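Local coordinates for protein glucosamine kinase (Streptacidiphilus jiangxiensis, PDB 6HWJ) that catalyses the ATP- and magnesium-dependent phosphorylation of D-glucosamine to D-glucosamine 6-phosphate, and to a lesser extent also acts on glucose, at residues A37-G42 against F98-F103; A280-E285 against L398-Y403; D378-T383 against D391-R396. All coordinates share one frame; numbering follows the deposited sequence.

Contact 1. Residues A37-G42 against F98-F103; sequences ALLDLG and FVLEAF
Leu-39 sits squarely over the ring of Phe-98, and this CH-pi contact joins two antiparallel beta-sheets that face each other in the N-terminal half of the chain. Strand 34-42 belongs to one sheet and strand 98-102 is an outermost strand of the other. Because their short segments run 9.2 Å apart at 39°, the union depends on side chains and includes no backbone hydrogen bond across it. The Phe-98 side chain sets the geometry. Its CG lies anti to the carbonyl carbon (chi1 -60°), which carries the ring across to strand 34-42 with one face against Leu-39. Leu-39 CB lies 3.7 Å from the ring centroid, almost on the ring normal. The far end of the ring pushes in against the backbone, with Phe-98 CE1 3.3 Å from Leu-38 C and Leu-38 N in plane at the ring edge, while Ala-37 CB meets Phe-98 CZ obliquely at 3.7 Å. Leu-39 reaches further: with CG anti to its amide nitrogen (chi1 175°), it brings CD2 to 4.3 Å from Leu-100 CD1, a looser touch at the margin. Leu-170 of strand 166-172, next to strand 98-102 in its sheet, packs on both Leu-39 and Phe-98, and Leu-100 also rests on Ala-86 and Leu-87 of helix 79-88. Beyond the packing, strand 34-42 reaches a classic beta bulge at Leu-41 and Gly-42, where Asp-40 OD1 accepts a hydrogen bond from Gly-42 N, 2.8 Å away, closing an Asx turn.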
loop_
_atom_site.group_PDB
_atom_site.type_symbol
_atom_site.label_atom_id
_atom_site.label_comp_id
_atom_site.label_asym_id
_atom_site.label_seq_id
_atom_site.Cartn_x
_atom_site.Cartn_y
_atom_site.Cartn_z
ATOM N N ALA A 37 0.883 9.905 -25.473
ATOM C CA ALA A 37 -0.205 10.759 -25.013
ATOM C C ALA A 37 0.406 11.923 -24.264
ATOM O O ALA A 37 1.473 11.793 -23.657
ATOM C CB ALA A 37 -1.182 9.985 -24.112
ATOM N N LEU A 38 -0.292 13.061 -24.290
ATOM C CA LEU A 38 0.256 14.312 -23.766
ATOM C C LEU A 38 -0.877 15.149 -23.190
ATOM O O LEU A 38 -1.831 15.488 -23.904
ATOM C CB LEU A 38 0.982 15.060 -24.884
ATOM C CG LEU A 38 1.851 16.279 -24.547
ATOM C CD1 LEU A 38 0.998 17.448 -24.051
ATOM C CD2 LEU A 38 2.912 15.890 -23.533
ATOM N N LEU A 39 -0.792 15.445 -21.898
ATOM C CA LEU A 39 -1.682 16.368 -21.233
ATOM C C LEU A 39 -0.973 17.714 -21.109
ATOM O O LEU A 39 0.009 17.838 -20.376
ATOM C CB LEU A 39 -2.085 15.851 -19.860
ATOM C CG LEU A 39 -2.947 16.843 -19.042
ATOM C CD1 LEU A 39 -4.302 17.033 -19.704
ATOM C CD2 LEU A 39 -3.102 16.344 -17.624
ATOM N N ASP A 40 -1.465 18.715 -21.833
ATOM C CA ASP A 40 -0.858 20.043 -21.835
ATOM C C ASP A 40 -1.316 20.795 -20.592
ATOM O O ASP A 40 -2.522 20.977 -20.378
ATOM C CB ASP A 40 -1.249 20.779 -23.108
ATOM C CG ASP A 40 -0.468 22.079 -23.303
ATOM O OD1 ASP A 40 -0.066 22.713 -22.305
ATOM O OD2 ASP A 40 -0.260 22.454 -24.484
ATOM N N LEU A 41 -0.361 21.216 -19.757
ATOM C CA LEU A 41 -0.688 21.934 -18.534
ATOM C C LEU A 41 -0.490 23.439 -18.666
ATOM O O LEU A 41 -0.674 24.153 -17.682
ATOM C CB LEU A 41 0.150 21.412 -17.361
ATOM C CG LEU A 41 -0.065 19.950 -16.967
ATOM C CD1 LEU A 41 0.983 19.513 -15.949
ATOM C CD2 LEU A 41 -1.453 19.729 -16.425
ATOM N N GLY A 42 -0.107 23.923 -19.833
ATOM C CA GLY A 42 0.081 25.349 -20.069
ATOM C C GLY A 42 1.473 25.815 -19.739
ATOM O O GLY A 42 2.193 25.217 -18.924
ATOM N N PHE A 98 -6.988 11.246 -21.140
ATOM C CA PHE A 98 -6.715 11.453 -19.731
ATOM C C PHE A 98 -8.014 11.691 -18.979
ATOM O O PHE A 98 -8.985 12.201 -19.535
ATOM C CB PHE A 98 -5.789 12.644 -19.500
ATOM C CG PHE A 98 -4.439 12.518 -20.170
ATOM C CD1 PHE A 98 -4.233 13.014 -21.447
ATOM C CD2 PHE A 98 -3.382 11.936 -19.502
ATOM C CE1 PHE A 98 -2.989 12.913 -22.053
ATOM C CE2 PHE A 98 -2.131 11.841 -20.102
ATOM C CZ PHE A 98 -1.940 12.321 -21.377
ATOM N N VAL A 99 -8.011 11.324 -17.702
ATOM C CA VAL A 99 -9.062 11.692 -16.764
ATOM C C VAL A 99 -8.398 12.449 -15.621
ATOM O O VAL A 99 -7.519 11.907 -14.944
ATOM C CB VAL A 99 -9.817 10.464 -16.247
ATOM C CG1 VAL A 99 -10.757 10.857 -15.099
ATOM C CG2 VAL A 99 -10.622 9.839 -17.368
ATOM N N LEU A 100 -8.803 13.702 -15.430
ATOM C CA LEU A 100 -8.361 14.541 -14.318
ATOM C C LEU A 100 -9.530 14.628 -13.345
ATOM O O LEU A 100 -10.564 15.223 -13.666
ATOM C CB LEU A 100 -7.970 15.932 -14.799
ATOM C CG LEU A 100 -6.509 16.349 -14.824
ATOM C CD1 LEU A 100 -6.401 17.824 -15.219
ATOM C CD2 LEU A 100 -5.830 16.111 -13.495
ATOM N N GLU A 101 -9.383 14.043 -12.160
ATOM C CA GLU A 101 -10.442 14.086 -11.157
ATOM C C GLU A 101 -9.979 14.968 -10.002
ATOM O O GLU A 101 -8.968 14.674 -9.353
ATOM C CB GLU A 101 -10.801 12.685 -10.665
ATOM C CG GLU A 101 -11.989 12.667 -9.707
ATOM C CD GLU A 101 -12.547 11.265 -9.477
ATOM O OE1 GLU A 101 -11.886 10.277 -9.865
ATOM O OE2 GLU A 101 -13.654 11.159 -8.907
ATOM N N ALA A 102 -10.723 16.033 -9.749
ATOM C CA ALA A 102 -10.451 16.941 -8.640
ATOM C C ALA A 102 -11.419 16.670 -7.498
ATOM O O ALA A 102 -12.569 16.294 -7.719
ATOM C CB ALA A 102 -10.571 18.395 -9.095
ATOM N N PHE A 103 -10.943 16.860 -6.273
ATOM C CA PHE A 103 -11.765 16.692 -5.088
ATOM C C PHE A 103 -11.814 17.999 -4.303
ATOM O O PHE A 103 -10.972 18.882 -4.475
ATOM C CB PHE A 103 -11.230 15.558 -4.192
ATOM C CG PHE A 103 -11.106 14.244 -4.913
ATOM C CD1 PHE A 103 -12.188 13.382 -4.991
ATOM C CD2 PHE A 103 -9.925 13.897 -5.533
ATOM C CE1 PHE A 103 -12.078 12.173 -5.669
ATOM C CE2 PHE A 103 -9.814 12.687 -6.217
ATOM C CZ PHE A 103 -10.892 11.827 -6.273
#

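Contact 2. Residues A280-E285 against L398-Y403; sequences ADVYAE and LTPLRY
Val-282 carries the tight part of this helix pair, its two methyl groups dividing the work. CG1, held anti to the amide nitrogen (chi1 166°), drops onto the first turn of helix 398-416 and lies 3.7 Å from Pro-400 CA and 3.8 Å from Pro-400 CB. CG2 approaches Tyr-403 obliquely, 3.7 Å from CE2. The phenol ring of Tyr-403 is steadied from its own helix as well, since Thr-399 CG2 stands over one face near the rim. The next residue of helix 266-284, Tyr-283, reaches alongside the partner backbone. Its CE1 edge, near the plane of the ring, points to Pro-400 O at 3.4 Å; the same CE1 lies 4.0 Å from Tyr-403 CB, and the hydroxyl beyond it nears the Tyr-403 backbone. Tyr-283 is buried, with Met-253 and Leu-257 of helix 243-263 also packed against its side chain. The other flank is looser. Thr-399 is exposed and offers Val-282 CG1 a single methyl, CG2, at 4.0 Å. Glu-285, exposed and poorly ordered, starts toward the partner but its end leads away. No hydrogen bond spans the two segments; the contact is mostly apolar packing. The short axes pass 9.1 Å apart with a crossing angle of -132°, an oblique crossing, nearer antiparallel than parallel, in the mainly helical C-terminal part of the kinase. Tyr-403 lies about 11 Å, between side chains, from the D-glucosamine-binding Glu-409, so this is a helix-helix packing in which the first turns of the helix that carries Glu-409 pack against helix 266-284.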
loop_
_atom_site.group_PDB
_atom_site.type_symbol
_atom_site.label_atom_id
_atom_site.label_comp_id
_atom_site.label_asym_id
_atom_site.label_seq_id
_atom_site.Cartn_x
_atom_site.Cartn_y
_atom_site.Cartn_z
ATOM N N ALA A 280 -0.593 -26.734 7.511
ATOM C CA ALA A 280 -1.111 -27.313 6.277
ATOM C C ALA A 280 -2.527 -27.848 6.461
ATOM O O ALA A 280 -3.372 -27.709 5.565
ATOM C CB ALA A 280 -0.179 -28.429 5.798
ATOM N N ASP A 281 -2.807 -28.467 7.609
ATOM C CA ASP A 281 -4.167 -28.926 7.879
ATOM C C ASP A 281 -5.162 -27.774 7.770
ATOM O O ASP A 281 -6.245 -27.930 7.194
ATOM C CB ASP A 281 -4.252 -29.558 9.266
ATOM C CG ASP A 281 -3.845 -31.019 9.275
ATOM O OD1 ASP A 281 -3.618 -31.595 8.184
ATOM O OD2 ASP A 281 -3.754 -31.593 10.385
ATOM N N VAL A 282 -4.806 -26.606 8.311
ATOM C CA VAL A 282 -5.714 -25.468 8.269
ATOM C C VAL A 282 -5.851 -24.942 6.848
ATOM O O VAL A 282 -6.946 -24.552 6.422
ATOM C CB VAL A 282 -5.236 -24.366 9.227
ATOM C CG1 VAL A 282 -5.952 -23.070 8.935
ATOM C CG2 VAL A 282 -5.470 -24.784 10.665
ATOM N N TYR A 283 -4.748 -24.912 6.091
ATOM C CA TYR A 283 -4.844 -24.465 4.704
ATOM C C TYR A 283 -5.798 -25.349 3.908
ATOM O O TYR A 283 -6.429 -24.880 2.952
ATOM C CB TYR A 283 -3.468 -24.456 4.039
ATOM C CG TYR A 283 -2.501 -23.445 4.592
ATOM C CD1 TYR A 283 -2.935 -22.388 5.366
ATOM C CD2 TYR A 283 -1.134 -23.547 4.321
ATOM C CE1 TYR A 283 -2.041 -21.447 5.875
ATOM C CE2 TYR A 283 -0.234 -22.612 4.816
ATOM C CZ TYR A 283 -0.699 -21.569 5.600
ATOM O OH TYR A 283 0.191 -20.623 6.088
ATOM N N ALA A 284 -5.929 -26.618 4.305
ATOM C CA ALA A 284 -6.742 -27.564 3.546
ATOM C C ALA A 284 -8.216 -27.174 3.546
ATOM O O ALA A 284 -8.933 -27.457 2.584
ATOM C CB ALA A 284 -6.569 -28.971 4.116
ATOM N N GLU A 285 -8.683 -26.520 4.599
ATOM C CA GLU A 285 -10.088 -26.161 4.696
ATOM C C GLU A 285 -10.464 -24.989 3.802
ATOM O O GLU A 285 -11.643 -24.636 3.735
ATOM C CB GLU A 285 -10.439 -25.847 6.154
ATOM C CG GLU A 285 -10.260 -27.038 7.092
ATOM C CD GLU A 285 -11.138 -28.222 6.717
ATOM O OE1 GLU A 285 -12.307 -28.003 6.330
ATOM O OE2 GLU A 285 -10.656 -29.371 6.802
ATOM N N LEU A 398 -9.989 -16.124 8.976
ATOM C CA LEU A 398 -9.042 -15.526 9.909
ATOM C C LEU A 398 -7.852 -16.446 10.164
ATOM O O LEU A 398 -6.700 -16.040 10.019
ATOM C CB LEU A 398 -9.740 -15.188 11.228
ATOM C CG LEU A 398 -10.573 -13.910 11.249
ATOM C CD1 LEU A 398 -11.116 -13.647 12.647
ATOM C CD2 LEU A 398 -9.730 -12.744 10.760
ATOM N N THR A 399 -8.106 -17.696 10.557
ATOM C CA THR A 399 -6.979 -18.553 10.930
ATOM C C THR A 399 -6.084 -18.880 9.739
ATOM O O THR A 399 -4.867 -18.671 9.835
ATOM C CB THR A 399 -7.485 -19.809 11.620
ATOM O OG1 THR A 399 -8.277 -19.424 12.753
ATOM C CG2 THR A 399 -6.304 -20.675 12.100
ATOM N N PRO A 400 -6.587 -19.401 8.613
ATOM C CA PRO A 400 -5.661 -19.698 7.504
ATOM C C PRO A 400 -4.878 -18.491 7.018
ATOM O O PRO A 400 -3.676 -18.616 6.763
ATOM C CB PRO A 400 -6.577 -20.278 6.416
ATOM C CG PRO A 400 -7.975 -19.930 6.811
ATOM C CD PRO A 400 -7.964 -19.828 8.328
ATOM N N LEU A 401 -5.516 -17.319 6.860
ATOM C CA LEU A 401 -4.788 -16.157 6.365
ATOM C C LEU A 401 -3.805 -15.623 7.403
ATOM O O LEU A 401 -2.724 -15.130 7.048
ATOM C CB LEU A 401 -5.759 -15.063 5.948
ATOM C CG LEU A 401 -6.648 -15.303 4.732
ATOM C CD1 LEU A 401 -7.384 -14.010 4.348
ATOM C CD2 LEU A 401 -5.843 -15.834 3.545
ATOM N N ARG A 402 -4.147 -15.705 8.688
ATOM C CA ARG A 402 -3.205 -15.259 9.711
ATOM C C ARG A 402 -1.962 -16.138 9.721
ATOM O O ARG A 402 -0.832 -15.636 9.747
ATOM C CB ARG A 402 -3.878 -15.235 11.082
ATOM C CG ARG A 402 -2.935 -14.905 12.221
ATOM C CD ARG A 402 -2.314 -13.496 12.079
ATOM N NE ARG A 402 -1.345 -13.250 13.142
ATOM C CZ ARG A 402 -1.668 -12.817 14.363
ATOM N NH1 ARG A 402 -0.724 -12.655 15.275
ATOM N NH2 ARG A 402 -2.927 -12.534 14.660
ATOM N N TYR A 403 -2.148 -17.465 9.678
ATOM C CA TYR A 403 -0.999 -18.348 9.622
ATOM C C TYR A 403 -0.106 -17.968 8.449
ATOM O O TYR A 403 1.115 -17.900 8.588
ATOM C CB TYR A 403 -1.456 -19.811 9.515
ATOM C CG TYR A 403 -2.026 -20.410 10.795
ATOM C CD1 TYR A 403 -2.046 -19.692 11.985
ATOM C CD2 TYR A 403 -2.526 -21.709 10.810
ATOM C CE1 TYR A 403 -2.561 -20.255 13.155
ATOM C CE2 TYR A 403 -3.029 -22.272 11.966
ATOM C CZ TYR A 403 -3.049 -21.535 13.137
ATOM O OH TYR A 403 -3.564 -22.100 14.294
#

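Contact 3. Residues D378-T383 against D391-R396; sequences DAYRTT and DLFDDR
Phe-393 is approached in two quite different ways by neighbouring residues of one helix: Tyr-380 comes edge-on to its face, while Arg-381 comes to its rim. The aromatic pair is a T-shaped stack, planes at 88° and centroids 5.1 Å apart, in which Tyr-380 CE2 stands 3.5 Å from Phe-393 CG. Both side chains have CG anti to the amide nitrogen (chi1 179° in each), a torsion that carries each ring out toward the other segment. Over the opposite face of Phe-393 lies the backbone N of Asp-395. The guanidinium turns its own face to the ring's margin, with Arg-381 NH2 3.8 Å from Phe-393 CE2. From there Arg-381 NH2 donates to Asp-395 OD2 at 2.9 Å, a salt bridge bond using the anti lone pair of the carboxylate oxygen and moderately bent at 149°. A water accepts from Arg-381 NE at 2.7 Å and donates weakly to Asp-395 OD2. The preceding residue, Asp-394, makes an Asx turn with the Arg-396 N, and the Arg-396 guanidinium grips its carboxylate side-on, NE to OD1 and NH2 to OD2. The buried hydroxyl of Tyr-380 meets Leu-392 CD1 at 3.4 Å, but its polar partner is His-230 ND1 on helix 212-234. The stack and the Arg-381 to Asp-395 bridge hold the linker between helices 362-386 and 398-416 against the first helix. The chemistry implies a mostly apolar aromatic side, its one hydroxyl satisfied by His-230, beside a charged rim bridged by water.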
loop_
_atom_site.group_PDB
_atom_site.type_symbol
_atom_site.label_atom_id
_atom_site.label_comp_id
_atom_site.label_asym_id
_atom_site.label_seq_id
_atom_site.Cartn_x
_atom_site.Cartn_y
_atom_site.Cartn_z
ATOM N N ASP A 378 -13.500 -6.524 17.550
ATOM C CA ASP A 378 -14.788 -6.056 18.059
ATOM C C ASP A 378 -15.175 -4.720 17.433
ATOM O O ASP A 378 -16.309 -4.539 16.966
ATOM C CB ASP A 378 -14.743 -5.949 19.584
ATOM C CG ASP A 378 -14.699 -7.305 20.260
ATOM O OD1 ASP A 378 -14.800 -8.337 19.557
ATOM O OD2 ASP A 378 -14.562 -7.343 21.499
ATOM N N ALA A 379 -14.236 -3.769 17.404
ATOM C CA ALA A 379 -14.508 -2.482 16.774
ATOM C C ALA A 379 -14.793 -2.647 15.290
ATOM O O ALA A 379 -15.714 -2.025 14.749
ATOM C CB ALA A 379 -13.325 -1.540 17.001
ATOM N N TYR A 380 -14.012 -3.491 14.611
ATOM C CA TYR A 380 -14.225 -3.731 13.188
ATOM C C TYR A 380 -15.614 -4.302 12.924
ATOM O O TYR A 380 -16.345 -3.806 12.056
ATOM C CB TYR A 380 -13.123 -4.654 12.665
ATOM C CG TYR A 380 -13.229 -5.012 11.191
ATOM C CD1 TYR A 380 -12.835 -4.119 10.205
ATOM C CD2 TYR A 380 -13.703 -6.268 10.803
ATOM C CE1 TYR A 380 -12.925 -4.458 8.847
ATOM C CE2 TYR A 380 -13.802 -6.622 9.465
ATOM C CZ TYR A 380 -13.412 -5.727 8.490
ATOM O OH TYR A 380 -13.526 -6.088 7.180
ATOM N N ARG A 381 -15.997 -5.340 13.664
ATOM C CA ARG A 381 -17.322 -5.943 13.493
ATOM C C ARG A 381 -18.432 -4.963 13.841
ATOM O O ARG A 381 -19.423 -4.842 13.107
ATOM C CB ARG A 381 -17.463 -7.199 14.361
ATOM C CG ARG A 381 -16.745 -8.436 13.825
ATOM C CD ARG A 381 -17.253 -9.696 14.517
ATOM N NE ARG A 381 -16.654 -10.912 13.983
ATOM C CZ ARG A 381 -15.618 -11.542 14.533
ATOM N NH1 ARG A 381 -15.051 -11.073 15.640
ATOM N NH2 ARG A 381 -15.147 -12.642 13.973
ATOM N N THR A 382 -18.292 -4.251 14.970
ATOM C CA THR A 382 -19.314 -3.281 15.363
ATOM C C THR A 382 -19.475 -2.195 14.305
ATOM O O THR A 382 -20.598 -1.798 13.976
ATOM C CB THR A 382 -18.965 -2.661 16.714
ATOM O OG1 THR A 382 -18.807 -3.690 17.686
ATOM C CG2 THR A 382 -20.072 -1.717 17.188
ATOM N N THR A 383 -18.365 -1.697 13.764
ATOM C CA THR A 383 -18.446 -0.648 12.748
ATOM C C THR A 383 -19.037 -1.174 11.444
ATOM O O THR A 383 -19.926 -0.532 10.853
ATOM C CB THR A 383 -17.072 -0.029 12.530
ATOM O OG1 THR A 383 -16.611 0.551 13.756
ATOM C CG2 THR A 383 -17.124 1.067 11.454
ATOM N N ASP A 391 -21.494 -8.355 5.753
ATOM C CA ASP A 391 -21.278 -9.536 4.925
ATOM C C ASP A 391 -19.987 -9.502 4.110
ATOM O O ASP A 391 -19.675 -10.493 3.441
ATOM C CB ASP A 391 -22.469 -9.725 3.971
ATOM C CG ASP A 391 -22.840 -8.449 3.234
ATOM O OD1 ASP A 391 -22.128 -7.431 3.391
ATOM O OD2 ASP A 391 -23.854 -8.462 2.501
ATOM N N LEU A 392 -19.228 -8.404 4.125
ATOM C CA LEU A 392 -17.961 -8.422 3.414
ATOM C C LEU A 392 -16.874 -9.137 4.194
ATOM O O LEU A 392 -15.847 -9.508 3.610
ATOM C CB LEU A 392 -17.531 -6.985 3.082
ATOM C CG LEU A 392 -17.260 -6.014 4.207
ATOM C CD1 LEU A 392 -15.837 -6.146 4.727
ATOM C CD2 LEU A 392 -17.539 -4.591 3.723
ATOM N N PHE A 393 -17.089 -9.376 5.484
ATOM C CA PHE A 393 -16.099 -10.010 6.354
ATOM C C PHE A 393 -16.488 -11.472 6.568
ATOM O O PHE A 393 -17.508 -11.759 7.191
ATOM C CB PHE A 393 -15.999 -9.249 7.679
ATOM C CG PHE A 393 -15.006 -9.848 8.652
ATOM C CD1 PHE A 393 -13.726 -10.182 8.239
ATOM C CD2 PHE A 393 -15.358 -10.068 9.971
ATOM C CE1 PHE A 393 -12.827 -10.734 9.113
ATOM C CE2 PHE A 393 -14.443 -10.616 10.857
ATOM C CZ PHE A 393 -13.181 -10.949 10.428
ATOM N N ASP A 394 -15.681 -12.390 6.027
ATOM C CA ASP A 394 -15.852 -13.839 6.235
ATOM C C ASP A 394 -14.766 -14.289 7.211
ATOM O O ASP A 394 -13.609 -14.492 6.819
ATOM C CB ASP A 394 -15.762 -14.581 4.908
ATOM C CG ASP A 394 -16.091 -16.072 5.035
ATOM O OD1 ASP A 394 -16.175 -16.587 6.172
ATOM O OD2 ASP A 394 -16.232 -16.728 3.983
ATOM N N ASP A 395 -15.137 -14.438 8.489
ATOM C CA ASP A 395 -14.145 -14.707 9.522
ATOM C C ASP A 395 -13.696 -16.163 9.549
ATOM O O ASP A 395 -12.785 -16.505 10.314
ATOM C CB ASP A 395 -14.663 -14.289 10.903
ATOM C CG ASP A 395 -15.985 -14.930 11.256
ATOM O OD1 ASP A 395 -16.401 -15.884 10.566
ATOM O OD2 ASP A 395 -16.610 -14.454 12.222
ATOM N N ARG A 396 -14.280 -17.025 8.723
ATOM C CA ARG A 396 -13.683 -18.343 8.521
ATOM C C ARG A 396 -12.268 -18.235 7.979
ATOM O O ARG A 396 -11.469 -19.151 8.171
ATOM C CB ARG A 396 -14.544 -19.176 7.572
ATOM C CG ARG A 396 -15.964 -19.429 8.089
ATOM C CD ARG A 396 -16.806 -20.111 7.029
ATOM N NE ARG A 396 -16.870 -19.328 5.796
ATOM C CZ ARG A 396 -17.380 -19.772 4.655
ATOM N NH1 ARG A 396 -17.882 -21.001 4.583
ATOM N NH2 ARG A 396 -17.391 -18.987 3.589
HETATM O O HOH W 1 -18.033 -11.516 11.692
#

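Contact 1 stands apart from the other two: its centre lies 45 Å from that of contact 2 and on the opposite side of the chain's centre, and it joins beta-sheets near the surface, whereas contact 2 joins two helices and contact 3 a helix to the linker that follows it. Contacts 2 and 3 are neighbours, touching through Leu-398 CD2 and Phe-393 CZ at 3.9 Å, and contact 3 is nested within the chain loop that contact 2 closes. That linker leads straight into the helix that contact 2 packs. Contacts 1 and 2 have no hydrogen bond across them and are mainly apolar, the second more buried. Contact 3, only partly buried, adds a salt bridge and water.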